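Adhesion G-protein coupled receptor G6 (Danio rerio, PDB 6V55) is a calcium-binding adhesion G-protein-coupled receptor that probably links extracellular recognition to signalling in myelination. Local coordinates at residues I42-F47 / G81-S86. Numbering follows the deposited sequence.
Sequences IVQITF and GLTLNS. With NAG (2-acetamido-2-deoxy-beta-D-glucopyranose), chain H.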
loop_
_atom_site.group_PDB
_atom_site.type_symbol
_atom_site.label_atom_id
_atom_site.label_comp_id
_atom_site.label_asym_id
_atom_site.label_seq_id
_atom_site.Cartn_x
_atom_site.Cartn_y
_atom_site.Cartn_z
ATOM N N ILE A 42 -16.528 5.805 -9.967
ATOM C CA ILE A 42 -15.085 5.621 -9.870
ATOM C C ILE A 42 -14.671 5.856 -8.416
ATOM O O ILE A 42 -15.450 6.344 -7.601
ATOM C CB ILE A 42 -14.298 6.539 -10.831
ATOM C CG1 ILE A 42 -14.499 8.014 -10.484
ATOM C CG2 ILE A 42 -14.682 6.279 -12.264
ATOM C CD1 ILE A 42 -13.444 8.917 -11.102
ATOM N N VAL A 43 -13.435 5.488 -8.087
ATOM C CA VAL A 43 -12.930 5.607 -6.721
ATOM C C VAL A 43 -11.876 6.711 -6.679
ATOM O O VAL A 43 -10.938 6.721 -7.487
ATOM C CB VAL A 43 -12.352 4.274 -6.214
ATOM C CG1 VAL A 43 -11.855 4.428 -4.792
ATOM C CG2 VAL A 43 -13.387 3.153 -6.309
ATOM N N GLN A 44 -12.037 7.641 -5.743
ATOM C CA GLN A 44 -11.053 8.680 -5.480
ATOM C C GLN A 44 -10.454 8.465 -4.099
ATOM O O GLN A 44 -11.189 8.433 -3.104
ATOM C CB GLN A 44 -11.707 10.047 -5.543
ATOM C CG GLN A 44 -10.717 11.150 -5.515
ATOM C CD GLN A 44 -11.366 12.492 -5.328
ATOM O OE1 GLN A 44 -12.233 12.672 -4.465
ATOM N NE2 GLN A 44 -10.990 13.438 -6.178
ATOM N N ILE A 45 -9.131 8.324 -4.021
ATOM C CA ILE A 45 -8.472 8.246 -2.730
ATOM C C ILE A 45 -7.786 9.571 -2.455
ATOM O O ILE A 45 -7.504 10.364 -3.353
ATOM C CB ILE A 45 -7.464 7.084 -2.602
ATOM C CG1 ILE A 45 -6.225 7.333 -3.468
ATOM C CG2 ILE A 45 -8.115 5.745 -2.911
ATOM C CD1 ILE A 45 -5.117 6.320 -3.236
ATOM N N THR A 46 -7.523 9.817 -1.179
ATOM C CA THR A 46 -6.792 10.994 -0.733
ATOM C C THR A 46 -5.933 10.542 0.437
ATOM O O THR A 46 -6.438 9.924 1.381
ATOM C CB THR A 46 -7.748 12.135 -0.329
ATOM O OG1 THR A 46 -8.297 12.759 -1.508
ATOM C CG2 THR A 46 -7.038 13.195 0.528
ATOM N N PHE A 47 -4.637 10.793 0.349
ATOM C CA PHE A 47 -3.747 10.544 1.470
ATOM C C PHE A 47 -3.903 11.690 2.457
ATOM O O PHE A 47 -3.560 12.827 2.146
ATOM C CB PHE A 47 -2.306 10.442 0.994
ATOM C CG PHE A 47 -2.009 9.223 0.148
ATOM C CD1 PHE A 47 -1.417 8.106 0.721
ATOM C CD2 PHE A 47 -2.296 9.203 -1.214
ATOM C CE1 PHE A 47 -1.126 6.989 -0.034
ATOM C CE2 PHE A 47 -2.031 8.090 -1.981
ATOM C CZ PHE A 47 -1.438 6.981 -1.389
ATOM N N GLY A 81 0.320 14.898 0.104
ATOM C CA GLY A 81 -0.852 15.706 -0.199
ATOM C C GLY A 81 -1.680 15.260 -1.396
ATOM O O GLY A 81 -2.402 16.073 -1.978
ATOM N N LEU A 82 -1.627 13.982 -1.754
ATOM C CA LEU A 82 -2.034 13.531 -3.078
ATOM C C LEU A 82 -3.471 13.012 -3.129
ATOM O O LEU A 82 -4.002 12.478 -2.148
ATOM C CB LEU A 82 -1.085 12.439 -3.562
ATOM C CG LEU A 82 0.042 12.920 -4.479
ATOM C CD1 LEU A 82 0.953 13.966 -3.794
ATOM C CD2 LEU A 82 0.829 11.712 -4.977
ATOM N N THR A 83 -4.087 13.156 -4.308
ATOM C CA THR A 83 -5.463 12.727 -4.566
ATOM C C THR A 83 -5.517 12.031 -5.917
ATOM O O THR A 83 -5.314 12.670 -6.948
ATOM C CB THR A 83 -6.435 13.910 -4.568
ATOM O OG1 THR A 83 -6.411 14.583 -3.298
ATOM C CG2 THR A 83 -7.843 13.422 -4.861
ATOM N N LEU A 84 -5.797 10.733 -5.927
ATOM C CA LEU A 84 -5.717 9.933 -7.140
ATOM C C LEU A 84 -7.077 9.336 -7.466
ATOM O O LEU A 84 -7.926 9.133 -6.589
ATOM C CB LEU A 84 -4.687 8.813 -7.020
ATOM C CG LEU A 84 -3.304 9.228 -6.505
ATOM C CD1 LEU A 84 -2.375 8.035 -6.509
ATOM C CD2 LEU A 84 -2.689 10.378 -7.310
ATOM N N ASN A 85 -7.269 9.046 -8.747
ATOM C CA ASN A 85 -8.588 8.799 -9.291
ATOM C C ASN A 85 -8.536 7.549 -10.150
ATOM O O ASN A 85 -7.727 7.472 -11.083
ATOM C CB ASN A 85 -9.065 10.025 -10.096
ATOM C CG ASN A 85 -10.286 10.663 -9.477
ATOM O OD1 ASN A 85 -11.077 9.938 -8.870
ATOM N ND2 ASN A 85 -10.471 12.002 -9.600
ATOM N N SER A 86 -9.385 6.570 -9.828
ATOM C CA SER A 86 -9.451 5.333 -10.602
ATOM C C SER A 86 -10.138 5.545 -11.947
ATOM O O SER A 86 -11.092 6.320 -12.066
ATOM C CB SER A 86 -10.194 4.251 -9.823
ATOM O OG SER A 86 -11.555 4.613 -9.645
HETATM C C1 NAG H . -9.757 13.101 -10.237
HETATM C C2 NAG H . -10.560 14.410 -9.974
HETATM C C3 NAG H . -9.814 15.621 -10.559
HETATM C C4 NAG H . -8.401 15.700 -9.992
HETATM C C5 NAG H . -7.642 14.413 -10.315
HETATM C C6 NAG H . -6.262 14.390 -9.699
HETATM C C7 NAG H . -12.987 14.904 -9.993
HETATM C C8 NAG H . -14.286 14.669 -10.713
HETATM N N2 NAG H . -11.906 14.312 -10.524
HETATM O O3 NAG H . -10.515 16.834 -10.294
HETATM O O4 NAG H . -7.707 16.821 -10.529
HETATM O O5 NAG H . -8.353 13.275 -9.788
HETATM O O6 NAG H . -5.369 13.549 -10.416
HETATM O O7 NAG H . -12.918 15.609 -8.985
#
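Edge strand 83-85 of the CUB domain's four-stranded antiparallel sheet runs antiparallel to segment 42-47 of strand 41-51, and I45 faces L84 as the hydrogen-bonded pair: I45 N gives to L84 O at 2.9 Å, and L84 N returns a bond to I45 O. F47 N extends the ladder to L82 O, an oxygen that also sits in plane at the edge of the F47 ring. At the other end S86 N reaches V43 O at 2.8 Å, but the return bond uses a side chain: V43 N donates to S86 OG at 2.6 Å. With OG tucked between its own N and carbonyl carbon (chi1 66°), S86 also bonds G88 O, on the connection to strand 90-96. In this CUB sandwich I45 and L84 turn inward, CG1 to CB 4.1 Å, toward V65 of the second sheet. T46 and T83 lie on the outer face, side by side and pointing the same way, their OG1 atoms hydrogen-bonded at 3.2 Å. Q44, extended, brings NE2 to within 3.4 Å of T83 CG2, its amide only 18° from the plane of N85's. N85 OD1 lies against Q44 CB, while ND2 carries the N-linked NAG through C1.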